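Local atomic coordinates of putative hydrolase YdeN (Bacillus subtilis, PDB entry 1UXO), a protein that probably acts as a serine hydrolase of the alpha/beta-hydrolase fold, its natural substrate being unspecified. Residues S136-I141 against V161-H166; I96-F101 against A132-K137. The protein carries 2 engineered substitutions. All blocks are in the same frame, centred on the assembly; numbering follows the deposited sequence.

Both contacts lie on the C-terminal side of one parallel beta sheet, with centres about 10 Å apart. Interaction 2 pairs the neighbouring strands 92-98 and 128-136. Interaction 1 takes up where strand 128-136 ends and joins the loop after it to the loop after the edge strand 157-161. Ser136 and Lys137 belong to both. Along the chain the order is 96-101, 132-137, 136-141, 161-166. The two contacts also touch through Ser99, whose CB packs on the His166 ring. Thus the strand pairing of interaction 2 leads straight into the loops that carry Asp139 and His166, two predicted members of the charge relay system.

Interaction 1: residues S136-I141 against V161-H166; sequences SKDDQI and VQHGGH
Asp139 and His166, predicted members of the charge relay system with Ser73, meet through a hydrogen bond from His166 ND1 to Asp139 OD2 of 2.7 Å. The carboxylate oxygen lies near the ring plane and uses its syn lone pair. Ile141 covers one face of the same ring, with its CB 4.1 Å from the centroid in a CH-pi contact. Asp139 OD1 accepts from Ile141 N at 2.8 Å, an Asx turn that, with a second bond from Val142 N, helps to fix the carboxylate's rotation. With an alanine in place of this aspartate, His166 ND1 and Ile141 N would probably lose their acceptor and the ring would be freer to turn. The second shell ties the loops together. Ser136 OG, set opposite its backbone N (chi1 164°), donates to Gly165 O at 2.8 Å. Asp138 OD2 takes a nearly straight bond from His163 ND1, 3.1 Å long, arriving from above the carboxylate plane. Its other oxygen, OD1, receives weak bonds from Gly164 N and Gly165 N. Lys137 N donates to Val161 O at 2.9 Å, one of the backbone bonds that pair Ser136 with Val161 in parallel. Beyond the two segments, Glu171 accepts from His166 N and the ring meets that of His72. The contact therefore joins the loop between strand 128-136 and helix 144-153 to the loop between strand 157-161 and helix 177-188.

Interaction 2: residues I96-F101 against A132-K137; sequences ILVSGF and AVIASK
Ile96, Leu97 and Val98 pair in parallel with Ala132, Val133 and Ile134, the strand axes 4.7 Å apart and 16° from aligned. These are adjacent strands of the alpha/beta-hydrolase sheet, joined by a beta-alpha-beta crossover through helix 121-127. Three backbone bonds hold them. Leu97 N donates to Ala132 O at 2.8 Å, and Leu97 O accepts from Ile134 N. The third, from Ser99 N to Ile134 O, is almost straight, with an angle of 178° at the hydrogen. It completes the pairing of Val98 with Ile134, and its donor Ser99 already lies in the type II turn from Leu97 to Gly100.

Side chains alternate between the two faces of the sheet. On one face Ile96, Val98, Ala132 and Ile134 gather. Ile96 points its CG2 branch at the end of Ile134, where CG2 meets CD1 at 3.8 Å. Ile134 reaches it with an extended chain (chi2 180°). The CB of Ile134 also lies beside Val98 CG2, at 4.4 Å. Helix 177-188 covers this face, with Val179 against Ile134 and both Leu183 and Tyr186 against Ile96. The other face holds Leu97 and Val133. Their nearest side-chain approach is loose, CB of Leu97 to CG2 of Val133 at 4.3 Å. Val133 CG1 instead sits 3.5 Å from the carbonyl oxygen of Leu97. Helix 75-84 packs on Leu97, while Ser147 of helix 144-153 touches Val133. Beyond the paired residues a water bridges the two segments. It accepts from Ser136 N at 2.8 Å and is hydrogen-bonded to Ser99 OG, also at 2.8 Å.

Interaction 1: residues S136-I141 against V161-H166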
loop_
_atom_site.group_PDB
_atom_site.type_symbol
_atom_site.label_atom_id
_atom_site.label_comp_id
_atom_site.label_asym_id
_atom_site.label_seq_id
_atom_site.Cartn_x
_atom_site.Cartn_y
_atom_site.Cartn_z
ATOM N N SER A 136 -12.238 -3.217 2.940
ATOM C CA SER A 136 -13.657 -3.445 2.633
ATOM C C SER A 136 -14.228 -4.600 3.404
ATOM O O SER A 136 -13.698 -5.701 3.347
ATOM C CB SER A 136 -13.827 -3.701 1.126
ATOM O OG SER A 136 -15.104 -4.288 0.803
ATOM N N LYS A 137 -15.358 -4.381 4.082
ATOM C CA LYS A 137 -15.986 -5.440 4.856
ATOM C C LYS A 137 -16.375 -6.645 4.047
ATOM O O LYS A 137 -16.314 -7.755 4.591
ATOM C CB LYS A 137 -17.212 -4.940 5.649
ATOM C CG LYS A 137 -17.786 -5.918 6.654
ATOM C CD LYS A 137 -16.721 -6.344 7.643
ATOM C CE LYS A 137 -17.190 -6.897 8.978
ATOM N NZ LYS A 137 -17.887 -8.160 8.827
ATOM N N ASP A 138 -16.734 -6.461 2.779
ATOM C CA ASP A 138 -17.182 -7.554 1.929
ATOM C C ASP A 138 -16.187 -8.052 0.897
ATOM O O ASP A 138 -16.538 -8.784 -0.043
ATOM C CB ASP A 138 -18.572 -7.237 1.327
ATOM C CG ASP A 138 -18.551 -6.092 0.310
ATOM O OD1 ASP A 138 -17.456 -5.505 0.093
ATOM O OD2 ASP A 138 -19.624 -5.700 -0.301
ATOM N N ASP A 139 -14.923 -7.717 1.133
ATOM C CA ASP A 139 -13.809 -8.213 0.335
ATOM C C ASP A 139 -13.695 -9.759 0.421
ATOM O O ASP A 139 -13.587 -10.346 1.502
ATOM C CB ASP A 139 -12.520 -7.564 0.845
ATOM C CG ASP A 139 -11.357 -7.624 -0.172
ATOM O OD1 ASP A 139 -11.235 -8.628 -0.945
ATOM O OD2 ASP A 139 -10.535 -6.690 -0.258
ATOM N N GLN A 140 -13.811 -10.402 -0.723
ATOM C CA GLN A 140 -13.702 -11.832 -0.804
ATOM C C GLN A 140 -12.296 -12.311 -1.220
ATOM O O GLN A 140 -12.075 -13.532 -1.363
ATOM C CB GLN A 140 -14.751 -12.333 -1.819
ATOM C CG GLN A 140 -16.241 -11.963 -1.472
ATOM C CD GLN A 140 -16.636 -12.537 -0.173
ATOM O OE1 GLN A 140 -16.462 -13.759 0.045
ATOM N NE2 GLN A 140 -17.066 -11.675 0.771
ATOM N N ILE A 141 -11.356 -11.395 -1.417
ATOM C CA ILE A 141 -9.964 -11.760 -1.771
ATOM C C ILE A 141 -9.060 -11.610 -0.563
ATOM O O ILE A 141 -8.371 -12.549 -0.158
ATOM C CB ILE A 141 -9.448 -10.943 -2.961
ATOM C CG1 ILE A 141 -10.290 -11.245 -4.219
ATOM C CG2 ILE A 141 -7.959 -11.296 -3.171
ATOM C CD1 ILE A 141 -10.051 -10.303 -5.402
ATOM N N VAL A 161 -14.772 0.172 4.842
ATOM C CA VAL A 161 -15.760 0.573 3.852
ATOM C C VAL A 161 -16.692 -0.629 3.785
ATOM O O VAL A 161 -16.262 -1.750 3.462
ATOM C CB VAL A 161 -15.138 0.838 2.488
ATOM C CG1 VAL A 161 -16.238 1.180 1.468
ATOM C CG2 VAL A 161 -14.062 1.947 2.584
ATOM N N GLN A 162 -17.969 -0.425 4.123
ATOM C CA GLN A 162 -18.872 -1.560 4.281
ATOM C C GLN A 162 -19.049 -2.358 2.998
ATOM O O GLN A 162 -19.070 -3.603 3.014
ATOM C CB GLN A 162 -20.227 -1.079 4.842
ATOM C CG GLN A 162 -21.096 -2.209 5.300
ATOM C CD GLN A 162 -22.330 -1.699 6.001
ATOM O OE1 GLN A 162 -22.823 -0.607 5.662
ATOM N NE2 GLN A 162 -22.802 -2.454 6.998
ATOM N N HIS A 163 -19.195 -1.662 1.887
ATOM C CA HIS A 163 -19.364 -2.296 0.597
ATOM C C HIS A 163 -18.307 -1.770 -0.375
ATOM O O HIS A 163 -18.570 -0.907 -1.196
ATOM C CB HIS A 163 -20.810 -2.112 0.037
ATOM C CG HIS A 163 -21.853 -2.757 0.894
ATOM N ND1 HIS A 163 -21.875 -4.119 1.142
ATOM C CD2 HIS A 163 -22.864 -2.226 1.615
ATOM C CE1 HIS A 163 -22.854 -4.394 1.987
ATOM N NE2 HIS A 163 -23.457 -3.263 2.299
ATOM N N GLY A 164 -17.103 -2.305 -0.275
ATOM C CA GLY A 164 -16.012 -1.853 -1.113
ATOM C C GLY A 164 -15.479 -2.870 -2.099
ATOM O O GLY A 164 -14.508 -2.588 -2.767
ATOM N N GLY A 165 -16.091 -4.054 -2.189
ATOM C CA GLY A 165 -15.518 -5.177 -2.917
ATOM C C GLY A 165 -14.049 -5.375 -2.515
ATOM O O GLY A 165 -13.744 -5.497 -1.332
ATOM N N HIS A 166 -13.154 -5.420 -3.501
ATOM C CA HIS A 166 -11.680 -5.363 -3.297
ATOM C C HIS A 166 -11.057 -4.045 -3.908
ATOM O O HIS A 166 -9.845 -3.977 -4.257
ATOM C CB HIS A 166 -11.082 -6.679 -3.842
ATOM C CG HIS A 166 -9.597 -6.846 -3.665
ATOM N ND1 HIS A 166 -8.966 -6.720 -2.458
ATOM C CD2 HIS A 166 -8.636 -7.231 -4.554
ATOM C CE1 HIS A 166 -7.664 -6.949 -2.620
ATOM N NE2 HIS A 166 -7.434 -7.233 -3.894
#

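Interaction 2: residues I96-F101 against A132-K137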
loop_
_atom_site.group_PDB
_atom_site.type_symbol
_atom_site.label_atom_id
_atom_site.label_comp_id
_atom_site.label_asym_id
_atom_site.label_seq_id
_atom_site.Cartn_x
_atom_site.Cartn_y
_atom_site.Cartn_z
ATOM N N ILE A 96 -0.209 4.095 3.458
ATOM C CA ILE A 96 -1.592 3.731 3.445
ATOM C C ILE A 96 -1.703 2.401 2.720
ATOM O O ILE A 96 -1.254 2.272 1.575
ATOM C CB ILE A 96 -2.426 4.783 2.755
ATOM C CG1 ILE A 96 -2.343 6.126 3.478
ATOM C CG2 ILE A 96 -3.865 4.378 2.739
ATOM C CD1 ILE A 96 -3.107 7.265 2.753
ATOM N N LEU A 97 -2.270 1.431 3.398
ATOM C CA LEU A 97 -2.344 0.060 2.896
ATOM C C LEU A 97 -3.774 -0.260 2.578
ATOM O O LEU A 97 -4.556 -0.600 3.471
ATOM C CB LEU A 97 -1.758 -0.914 3.902
ATOM C CG LEU A 97 -0.396 -0.500 4.465
ATOM C CD1 LEU A 97 0.094 -1.469 5.546
ATOM C CD2 LEU A 97 0.624 -0.430 3.356
ATOM N N VAL A 98 -4.119 -0.157 1.289
ATOM C CA VAL A 98 -5.468 -0.488 0.825
ATOM C C VAL A 98 -5.617 -1.984 0.606
ATOM O O VAL A 98 -4.891 -2.570 -0.191
ATOM C CB VAL A 98 -5.856 0.303 -0.420
ATOM C CG1 VAL A 98 -7.316 0.139 -0.696
ATOM C CG2 VAL A 98 -5.539 1.785 -0.191
ATOM N N SER A 99 -6.519 -2.590 1.368
ATOM C CA SER A 99 -6.706 -4.044 1.410
ATOM C C SER A 99 -5.445 -4.751 1.819
ATOM O O SER A 99 -5.114 -5.809 1.257
ATOM C CB SER A 99 -7.193 -4.537 0.085
ATOM O OG SER A 99 -8.288 -3.795 -0.332
ATOM N N GLY A 100 -4.725 -4.156 2.778
ATOM C CA GLY A 100 -3.465 -4.715 3.239
ATOM C C GLY A 100 -3.627 -6.022 4.010
ATOM O O GLY A 100 -4.650 -6.270 4.707
ATOM N N PHE A 101 -2.602 -6.847 3.934
ATOM C CA PHE A 101 -2.595 -8.103 4.633
ATOM C C PHE A 101 -1.114 -8.503 4.851
ATOM O O PHE A 101 -0.223 -8.006 4.138
ATOM C CB PHE A 101 -3.357 -9.199 3.861
ATOM C CG PHE A 101 -2.797 -9.478 2.491
ATOM C CD1 PHE A 101 -1.966 -10.571 2.265
ATOM C CD2 PHE A 101 -3.097 -8.623 1.430
ATOM C CE1 PHE A 101 -1.444 -10.816 1.000
ATOM C CE2 PHE A 101 -2.580 -8.860 0.149
ATOM C CZ PHE A 101 -1.741 -9.945 -0.071
ATOM N N ALA A 132 -2.063 3.974 8.019
ATOM C CA ALA A 132 -3.468 3.631 7.874
ATOM C C ALA A 132 -3.649 2.427 6.986
ATOM O O ALA A 132 -2.813 2.154 6.092
ATOM C CB ALA A 132 -4.261 4.806 7.305
ATOM N N VAL A 133 -4.696 1.689 7.313
ATOM C CA VAL A 133 -5.230 0.566 6.522
ATOM C C VAL A 133 -6.691 0.878 6.128
ATOM O O VAL A 133 -7.538 1.274 6.968
ATOM C CB VAL A 133 -5.188 -0.725 7.303
ATOM C CG1 VAL A 133 -5.824 -1.872 6.510
ATOM C CG2 VAL A 133 -3.779 -1.059 7.699
ATOM N N ILE A 134 -6.988 0.770 4.839
ATOM C CA ILE A 134 -8.352 0.969 4.337
ATOM C C ILE A 134 -8.808 -0.371 3.820
ATOM O O ILE A 134 -8.108 -0.995 3.010
ATOM C CB ILE A 134 -8.337 1.976 3.198
ATOM C CG1 ILE A 134 -7.745 3.297 3.730
ATOM C CG2 ILE A 134 -9.725 2.103 2.599
ATOM C CD1 ILE A 134 -7.633 4.428 2.749
ATOM N N ALA A 135 -9.942 -0.837 4.283
ATOM C CA ALA A 135 -10.367 -2.201 3.967
ATOM C C ALA A 135 -11.834 -2.307 3.809
ATOM O O ALA A 135 -12.606 -1.628 4.501
ATOM C CB ALA A 135 -9.878 -3.191 5.055
ATOM N N SER A 136 -12.238 -3.217 2.940
ATOM C CA SER A 136 -13.657 -3.445 2.633
ATOM C C SER A 136 -14.228 -4.600 3.404
ATOM O O SER A 136 -13.698 -5.701 3.347
ATOM C CB SER A 136 -13.827 -3.701 1.126
ATOM O OG SER A 136 -15.104 -4.288 0.803
ATOM N N LYS A 137 -15.358 -4.381 4.082
ATOM C CA LYS A 137 -15.986 -5.440 4.856
ATOM C C LYS A 137 -16.375 -6.645 4.047
ATOM O O LYS A 137 -16.314 -7.755 4.591
ATOM C CB LYS A 137 -17.212 -4.940 5.649
ATOM C CG LYS A 137 -17.786 -5.918 6.654
ATOM C CD LYS A 137 -16.721 -6.344 7.643
ATOM C CE LYS A 137 -17.190 -6.897 8.978
ATOM N NZ LYS A 137 -17.887 -8.160 8.827
HETATM O O HOH W 1 -10.258 -4.625 1.545
#